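Local coordinates for protein N-acetylglucosamine 2-epimerase (PDB 3GT5) that probably acts as a sugar isomerase of the N-acylglucosamine 2-epimerase family, interconverting epimers or isomers of a sugar whose identity is not established, at residues P236-G248 against C293-D306. Numbering follows the deposited sequence.
Sequences PKHLFRPWGFQPG and CYGFAPDGTICDDD
A single antiparallel bridge pairs Phe-245, just before helix 247-263, with Phe-296 in the edge strand of a small three-stranded sheet. Phe-245 N donates to Phe-296 O (2.8 Å), and Phe-296 N returns a straighter bond to Phe-245 O (3.0 Å). The rings lie 30° from parallel but are slid apart. It is Phe-245 CB that sits over the Phe-296 face, 3.8 Å from its centroid, in a CH-pi contact. The Phe-245 ring turns its edge to Pro-298 CA.

The bridge lies among the loops joining helices of the (alpha/alpha)6 barrel of this family. Here one loop meets the hairpin of strands 295-296 and 302-308 where helix 247-263 begins. Gln-246 takes the N-cap position. Its chain bends at chi2 (-92°), which brings Gln-246 NE2 over the centre of the Tyr-294 ring, 3.4 Å above its plane. Amide and ring stand nearly perpendicular. A water accepts from Gly-248 N and donates to Tyr-294 O, with a weak bond to Gln-246 OE1. A second water joins Tyr-294 OH to His-238 O.

Trp-243 reaches the start of the type I turn 297-300. Ala-297 CB lies at the edge of its ring, 3.7 Å from Trp-243 CH2. Cys-303 SG lies obliquely to the indole, 3.9 Å from Trp-243 CZ3. The indole NE1 is bonded to Trp-229 O. The extended Lys-237 chain crosses Asp-304 at about a right angle, Lys-237 CE 3.9 Å from Asp-304 OD2; no salt bridge forms.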
ATOM      1  N   PRO A 236     -14.062   7.880  12.373  1.00 25.52           N
ATOM      2  CA  PRO A 236     -13.373   6.585  12.365  1.00 25.51           C
ATOM      3  C   PRO A 236     -13.188   5.968  10.979  1.00 25.68           C
ATOM      4  O   PRO A 236     -12.437   5.009  10.835  1.00 25.95           O
ATOM      5  CB  PRO A 236     -14.287   5.710  13.253  1.00 25.27           C
ATOM      6  CG  PRO A 236     -15.632   6.279  13.049  1.00 26.56           C
ATOM      7  CD  PRO A 236     -15.442   7.759  12.891  1.00 26.12           C
ATOM      8  N   LYS A 237     -13.887   6.499   9.971  1.00 27.12           N
ATOM      9  CA  LYS A 237     -13.693   6.050   8.597  1.00 28.42           C
ATOM     10  C   LYS A 237     -12.790   6.996   7.769  1.00 28.61           C
ATOM     11  O   LYS A 237     -12.777   6.927   6.532  1.00 28.25           O
ATOM     12  CB  LYS A 237     -15.061   5.885   7.929  1.00 29.17           C
ATOM     13  CG  LYS A 237     -16.029   5.022   8.765  1.00 32.33           C
ATOM     14  CD  LYS A 237     -17.406   4.956   8.120  1.00 35.61           C
ATOM     15  CE  LYS A 237     -18.216   3.783   8.658  1.00 37.71           C
ATOM     16  NZ  LYS A 237     -19.539   3.718   7.950  1.00 41.08           N
ATOM     17  N   HIS A 238     -12.034   7.875   8.431  1.00 27.27           N
ATOM     18  CA  HIS A 238     -11.042   8.674   7.734  1.00 26.77           C
ATOM     19  C   HIS A 238     -10.235   7.723   6.849  1.00 26.68           C
ATOM     20  O   HIS A 238      -9.918   6.621   7.271  1.00 24.58           O
ATOM     21  CB  HIS A 238     -10.156   9.386   8.772  1.00 26.59           C
ATOM     22  CG  HIS A 238      -9.200  10.361   8.175  1.00 26.17           C
ATOM     23  ND1 HIS A 238      -7.982   9.981   7.657  1.00 26.82           N
ATOM     24  CD2 HIS A 238      -9.279  11.705   8.024  1.00 28.35           C
ATOM     25  CE1 HIS A 238      -7.346  11.055   7.213  1.00 29.09           C
ATOM     26  NE2 HIS A 238      -8.118  12.112   7.414  1.00 28.06           N
ATOM     27  N   LEU A 239      -9.895   8.133   5.619  1.00 27.74           N
ATOM     28  CA  LEU A 239      -9.312   7.237   4.590  1.00 28.03           C
ATOM     29  C   LEU A 239      -7.912   6.744   4.929  1.00 27.75           C
ATOM     30  O   LEU A 239      -7.598   5.572   4.707  1.00 28.64           O
ATOM     31  CB  LEU A 239      -9.301   7.948   3.208  1.00 28.70           C
ATOM     32  CG  LEU A 239      -8.813   7.170   1.964  1.00 30.92           C
ATOM     33  CD1 LEU A 239      -9.525   5.838   1.794  1.00 30.77           C
ATOM     34  CD2 LEU A 239      -8.967   8.032   0.662  1.00 32.83           C
ATOM     35  N   PHE A 240      -7.075   7.613   5.492  1.00 25.82           N
ATOM     36  CA  PHE A 240      -5.701   7.244   5.820  1.00 25.78           C
ATOM     37  C   PHE A 240      -5.449   6.987   7.288  1.00 24.35           C
ATOM     38  O   PHE A 240      -4.460   6.321   7.630  1.00 25.43           O
ATOM     39  CB  PHE A 240      -4.733   8.329   5.315  1.00 26.63           C
ATOM     40  CG  PHE A 240      -4.793   8.527   3.821  1.00 28.87           C
ATOM     41  CD1 PHE A 240      -4.202   7.616   2.961  1.00 33.22           C
ATOM     42  CD2 PHE A 240      -5.497   9.580   3.277  1.00 31.63           C
ATOM     43  CE1 PHE A 240      -4.281   7.784   1.554  1.00 33.10           C
ATOM     44  CE2 PHE A 240      -5.567   9.744   1.863  1.00 32.02           C
ATOM     45  CZ  PHE A 240      -4.949   8.847   1.029  1.00 30.76           C
ATOM     46  N   ARG A 241      -6.331   7.502   8.147  1.00 23.09           N
ATOM     47  CA  ARG A 241      -6.160   7.448   9.605  1.00 22.50           C
ATOM     48  C   ARG A 241      -7.481   7.011  10.265  1.00 22.29           C
ATOM     49  O   ARG A 241      -8.052   7.737  11.079  1.00 20.72           O
ATOM     50  CB  ARG A 241      -5.742   8.821  10.161  1.00 22.10           C
ATOM     51  CG  ARG A 241      -4.332   9.256   9.728  1.00 22.30           C
ATOM     52  CD  ARG A 241      -3.957  10.561  10.395  1.00 20.98           C
ATOM     53  NE  ARG A 241      -2.773  11.147   9.766  1.00 22.33           N
ATOM     54  CZ  ARG A 241      -2.248  12.328  10.087  1.00 25.89           C
ATOM     55  NH1 ARG A 241      -2.758  13.094  11.063  1.00 26.23           N
ATOM     56  NH2 ARG A 241      -1.158  12.736   9.436  1.00 26.45           N
ATOM     57  N   PRO A 242      -7.932   5.780   9.937  1.00 21.81           N
ATOM     58  CA  PRO A 242      -9.176   5.267  10.502  1.00 21.95           C
ATOM     59  C   PRO A 242      -9.000   4.930  11.979  1.00 20.60           C
ATOM     60  O   PRO A 242      -7.877   4.790  12.450  1.00 20.50           O
ATOM     61  CB  PRO A 242      -9.417   3.985   9.683  1.00 21.89           C
ATOM     62  CG  PRO A 242      -8.094   3.521   9.288  1.00 22.69           C
ATOM     63  CD  PRO A 242      -7.263   4.788   9.084  1.00 22.78           C
ATOM     64  N   TRP A 243     -10.088   4.782  12.711  1.00 20.84           N
ATOM     65  CA  TRP A 243      -9.970   4.362  14.109  1.00 19.94           C
ATOM     66  C   TRP A 243     -10.053   2.838  14.241  1.00 20.29           C
ATOM     67  O   TRP A 243     -10.885   2.199  13.585  1.00 21.06           O
ATOM     68  CB  TRP A 243     -11.068   4.994  14.985  1.00 20.58           C
ATOM     69  CG  TRP A 243     -10.833   4.677  16.465  1.00 19.06           C
ATOM     70  CD1 TRP A 243     -10.063   5.403  17.339  1.00 18.96           C
ATOM     71  CD2 TRP A 243     -11.362   3.580  17.230  1.00 19.22           C
ATOM     72  NE1 TRP A 243     -10.039   4.803  18.574  1.00 20.53           N
ATOM     73  CE2 TRP A 243     -10.839   3.693  18.543  1.00 17.45           C
ATOM     74  CE3 TRP A 243     -12.207   2.488  16.929  1.00 19.70           C
ATOM     75  CZ2 TRP A 243     -11.161   2.788  19.558  1.00 17.22           C
ATOM     76  CZ3 TRP A 243     -12.522   1.579  17.943  1.00 20.37           C
ATOM     77  CH2 TRP A 243     -11.987   1.715  19.228  1.00 18.80           C
ATOM     78  N   GLY A 244      -9.254   2.264  15.140  1.00 18.69           N
ATOM     79  CA  GLY A 244      -9.349   0.838  15.502  1.00 18.45           C
ATOM     80  C   GLY A 244      -8.147   0.070  14.978  1.00 18.80           C
ATOM     81  O   GLY A 244      -7.373   0.624  14.162  1.00 19.74           O
ATOM     82  N   PHE A 245      -7.966  -1.177  15.438  1.00 17.61           N
ATOM     83  CA  PHE A 245      -6.969  -2.045  14.839  1.00 17.35           C
ATOM     84  C   PHE A 245      -7.408  -2.394  13.448  1.00 18.37           C
ATOM     85  O   PHE A 245      -8.571  -2.730  13.224  1.00 19.66           O
ATOM     86  CB  PHE A 245      -6.772  -3.337  15.640  1.00 17.71           C
ATOM     87  CG  PHE A 245      -6.000  -3.158  16.902  1.00 17.58           C
ATOM     88  CD1 PHE A 245      -4.630  -2.960  16.854  1.00 16.12           C
ATOM     89  CD2 PHE A 245      -6.619  -3.248  18.143  1.00 18.67           C
ATOM     90  CE1 PHE A 245      -3.893  -2.844  17.985  1.00 17.67           C
ATOM     91  CE2 PHE A 245      -5.866  -3.120  19.326  1.00 21.02           C
ATOM     92  CZ  PHE A 245      -4.508  -2.906  19.239  1.00 20.04           C
ATOM     93  N   GLN A 246      -6.466  -2.312  12.508  1.00 18.08           N
ATOM     94  CA  GLN A 246      -6.711  -2.602  11.103  1.00 17.34           C
ATOM     95  C   GLN A 246      -6.092  -3.967  10.810  1.00 17.30           C
ATOM     96  O   GLN A 246      -4.873  -4.060  10.694  1.00 15.83           O
ATOM     97  CB  GLN A 246      -6.009  -1.535  10.259  1.00 18.30           C
ATOM     98  CG  GLN A 246      -6.695  -0.181  10.304  1.00 19.21           C
ATOM     99  CD  GLN A 246      -7.681  -0.089   9.178  1.00 23.54           C
ATOM    100  OE1 GLN A 246      -7.297  -0.302   8.016  1.00 26.23           O
ATOM    101  NE2 GLN A 246      -8.962   0.213   9.487  1.00 26.32           N
ATOM    102  N   PRO A 247      -6.898  -5.042  10.706  1.00 17.65           N
ATOM    103  CA  PRO A 247      -6.313  -6.325  10.367  1.00 16.99           C
ATOM    104  C   PRO A 247      -5.467  -6.312   9.083  1.00 16.45           C
ATOM    105  O   PRO A 247      -4.466  -7.025   8.987  1.00 15.61           O
ATOM    106  CB  PRO A 247      -7.556  -7.245  10.159  1.00 18.55           C
ATOM    107  CG  PRO A 247      -8.707  -6.359  10.121  1.00 18.02           C
ATOM    108  CD  PRO A 247      -8.361  -5.169  10.926  1.00 18.13           C
ATOM    109  N   GLY A 248      -5.884  -5.526   8.115  1.00 15.58           N
ATOM    110  CA  GLY A 248      -5.180  -5.370   6.842  1.00 15.77           C
ATOM    111  C   GLY A 248      -3.775  -4.873   7.036  1.00 15.78           C
ATOM    112  O   GLY A 248      -2.888  -5.210   6.264  1.00 16.34           O
ATOM    113  N   CYS A 293     -13.196  -8.305   7.980  1.00 19.50           N
ATOM    114  CA  CYS A 293     -13.751  -7.005   8.379  1.00 20.22           C
ATOM    115  C   CYS A 293     -12.668  -5.926   8.488  1.00 19.66           C
ATOM    116  O   CYS A 293     -11.479  -6.251   8.614  1.00 21.29           O
ATOM    117  CB  CYS A 293     -14.467  -7.135   9.731  1.00 20.66           C
ATOM    118  SG  CYS A 293     -15.927  -8.197   9.624  1.00 27.92           S
ATOM    119  N   TYR A 294     -13.076  -4.670   8.411  1.00 19.78           N
ATOM    120  CA  TYR A 294     -12.139  -3.540   8.316  1.00 18.76           C
ATOM    121  C   TYR A 294     -11.393  -3.244   9.626  1.00 18.76           C
ATOM    122  O   TYR A 294     -10.197  -2.921   9.591  1.00 19.80           O
ATOM    123  CB  TYR A 294     -12.871  -2.298   7.900  1.00 17.80           C
ATOM    124  CG  TYR A 294     -12.031  -1.129   7.459  1.00 17.92           C
ATOM    125  CD1 TYR A 294     -11.009  -1.271   6.515  1.00 21.08           C
ATOM    126  CD2 TYR A 294     -12.326   0.144   7.910  1.00 21.13           C
ATOM    127  CE1 TYR A 294     -10.304  -0.156   6.054  1.00 21.59           C
ATOM    128  CE2 TYR A 294     -11.608   1.252   7.490  1.00 23.13           C
ATOM    129  CZ  TYR A 294     -10.600   1.091   6.563  1.00 25.01           C
ATOM    130  OH  TYR A 294      -9.949   2.216   6.122  1.00 31.15           O
ATOM    131  N   GLY A 295     -12.093  -3.343  10.758  1.00 19.04           N
ATOM    132  CA  GLY A 295     -11.557  -2.817  12.017  1.00 19.28           C
ATOM    133  C   GLY A 295     -12.115  -3.497  13.245  1.00 19.83           C
ATOM    134  O   GLY A 295     -13.271  -3.950  13.249  1.00 20.44           O
ATOM    135  N   PHE A 296     -11.280  -3.636  14.261  1.00 18.40           N
ATOM    136  CA  PHE A 296     -11.737  -4.103  15.566  1.00 18.97           C
ATOM    137  C   PHE A 296     -11.133  -3.253  16.672  1.00 20.45           C
ATOM    138  O   PHE A 296     -10.031  -2.692  16.543  1.00 19.21           O
ATOM    139  CB  PHE A 296     -11.537  -5.620  15.784  1.00 19.07           C
ATOM    140  CG  PHE A 296     -10.119  -6.095  15.678  1.00 18.92           C
ATOM    141  CD1 PHE A 296      -9.293  -6.113  16.773  1.00 17.68           C
ATOM    142  CD2 PHE A 296      -9.645  -6.590  14.476  1.00 19.00           C
ATOM    143  CE1 PHE A 296      -7.996  -6.625  16.685  1.00 17.46           C
ATOM    144  CE2 PHE A 296      -8.328  -7.052  14.358  1.00 16.95           C
ATOM    145  CZ  PHE A 296      -7.507  -7.065  15.445  1.00 19.00           C
ATOM    146  N   ALA A 297     -11.917  -3.086  17.733  1.00 20.30           N
ATOM    147  CA  ALA A 297     -11.498  -2.280  18.890  1.00 19.44           C
ATOM    148  C   ALA A 297     -10.507  -3.062  19.744  1.00 19.24           C
ATOM    149  O   ALA A 297     -10.315  -4.270  19.563  1.00 18.16           O
ATOM    150  CB  ALA A 297     -12.762  -1.885  19.730  1.00 19.64           C
ATOM    151  N   PRO A 298      -9.879  -2.392  20.733  1.00 19.36           N
ATOM    152  CA  PRO A 298      -8.959  -3.105  21.640  1.00 20.13           C
ATOM    153  C   PRO A 298      -9.548  -4.224  22.529  1.00 21.27           C
ATOM    154  O   PRO A 298      -8.802  -5.007  23.075  1.00 21.44           O
ATOM    155  CB  PRO A 298      -8.367  -1.972  22.486  1.00 19.95           C
ATOM    156  CG  PRO A 298      -8.495  -0.776  21.612  1.00 20.14           C
ATOM    157  CD  PRO A 298      -9.795  -0.932  20.873  1.00 19.54           C
ATOM    158  N   ASP A 299     -10.877  -4.323  22.628  1.00 21.51           N
ATOM    159  CA  ASP A 299     -11.527  -5.432  23.337  1.00 21.62           C
ATOM    160  C   ASP A 299     -11.801  -6.619  22.403  1.00 22.71           C
ATOM    161  O   ASP A 299     -12.399  -7.606  22.843  1.00 23.18           O
ATOM    162  CB  ASP A 299     -12.849  -4.944  23.999  1.00 21.09           C
ATOM    163  CG  ASP A 299     -13.944  -4.590  22.980  1.00 22.54           C
ATOM    164  OD1 ASP A 299     -13.597  -4.185  21.835  1.00 19.74           O
ATOM    165  OD2 ASP A 299     -15.151  -4.707  23.315  1.00 21.47           O
ATOM    166  N   GLY A 300     -11.442  -6.464  21.113  1.00 22.16           N
ATOM    167  CA  GLY A 300     -11.678  -7.471  20.078  1.00 22.80           C
ATOM    168  C   GLY A 300     -12.949  -7.256  19.264  1.00 22.87           C
ATOM    169  O   GLY A 300     -13.170  -7.945  18.262  1.00 24.66           O
ATOM    170  N   THR A 301     -13.814  -6.343  19.689  1.00 21.80           N
ATOM    171  CA  THR A 301     -15.113  -6.230  19.058  1.00 21.32           C
ATOM    172  C   THR A 301     -14.982  -5.546  17.709  1.00 21.39           C
ATOM    173  O   THR A 301     -14.328  -4.495  17.600  1.00 21.32           O
ATOM    174  CB  THR A 301     -16.105  -5.406  19.923  1.00 22.04           C
ATOM    175  OG1 THR A 301     -16.294  -6.068  21.165  1.00 25.69           O
ATOM    176  CG2 THR A 301     -17.468  -5.261  19.224  1.00 24.79           C
ATOM    177  N   ILE A 302     -15.606  -6.119  16.681  1.00 21.20           N
ATOM    178  CA  ILE A 302     -15.594  -5.490  15.356  1.00 21.35           C
ATOM    179  C   ILE A 302     -16.212  -4.101  15.419  1.00 22.07           C
ATOM    180  O   ILE A 302     -17.369  -3.925  15.867  1.00 22.15           O
ATOM    181  CB  ILE A 302     -16.295  -6.381  14.287  1.00 21.31           C
ATOM    182  CG1 ILE A 302     -15.581  -7.718  14.147  1.00 25.52           C
ATOM    183  CG2 ILE A 302     -16.403  -5.629  12.939  1.00 20.26           C
ATOM    184  CD1 ILE A 302     -14.191  -7.625  13.690  1.00 26.14           C
ATOM    185  N   CYS A 303     -15.476  -3.086  14.969  1.00 21.83           N
ATOM    186  CA  CYS A 303     -15.989  -1.727  14.995  1.00 22.42           C
ATOM    187  C   CYS A 303     -16.354  -1.219  13.604  1.00 23.43           C
ATOM    188  O   CYS A 303     -17.033  -0.203  13.472  1.00 23.77           O
ATOM    189  CB  CYS A 303     -15.005  -0.780  15.686  1.00 22.27           C
ATOM    190  SG  CYS A 303     -13.355  -0.795  14.954  1.00 23.92           S
ATOM    191  N   ASP A 304     -15.914  -1.934  12.560  1.00 22.82           N
ATOM    192  CA  ASP A 304     -16.292  -1.621  11.200  1.00 22.38           C
ATOM    193  C   ASP A 304     -16.287  -2.952  10.450  1.00 22.40           C
ATOM    194  O   ASP A 304     -15.236  -3.587  10.261  1.00 21.07           O
ATOM    195  CB  ASP A 304     -15.337  -0.539  10.605  1.00 23.50           C
ATOM    196  CG  ASP A 304     -15.785  -0.015   9.257  1.00 25.29           C
ATOM    197  OD1 ASP A 304     -16.571  -0.701   8.567  1.00 25.05           O
ATOM    198  OD2 ASP A 304     -15.339   1.098   8.869  1.00 24.93           O
ATOM    199  N   ASP A 305     -17.484  -3.392  10.065  1.00 22.13           N
ATOM    200  CA  ASP A 305     -17.612  -4.649   9.380  1.00 22.98           C
ATOM    201  C   ASP A 305     -17.641  -4.539   7.856  1.00 22.69           C
ATOM    202  O   ASP A 305     -17.857  -5.565   7.232  1.00 23.44           O
ATOM    203  CB  ASP A 305     -18.802  -5.458   9.884  1.00 23.13           C
ATOM    204  CG  ASP A 305     -20.132  -4.866   9.521  1.00 25.71           C
ATOM    205  OD1 ASP A 305     -20.234  -3.665   9.223  1.00 25.05           O
ATOM    206  OD2 ASP A 305     -21.110  -5.652   9.539  1.00 32.90           O
ATOM    207  N   ASP A 306     -17.422  -3.342   7.290  1.00 21.81           N
ATOM    208  CA  ASP A 306     -17.227  -3.195   5.844  1.00 22.08           C
ATOM    209  C   ASP A 306     -16.039  -4.085   5.392  1.00 21.97           C
ATOM    210  O   ASP A 306     -15.080  -4.329   6.155  1.00 21.21           O
ATOM    211  CB  ASP A 306     -16.998  -1.734   5.434  1.00 21.68           C
ATOM    212  CG  ASP A 306     -18.266  -0.858   5.518  1.00 23.87           C
ATOM    213  OD1 ASP A 306     -19.391  -1.411   5.564  1.00 25.68           O
ATOM    214  OD2 ASP A 306     -18.099   0.358   5.579  1.00 25.04           O
TER
HETATM  215  O   HOH W   1     -11.536   4.487   6.087  1.00 37.68           O
HETATM  216  O   HOH W   2      -7.898  -3.330   8.050  1.00 19.82           O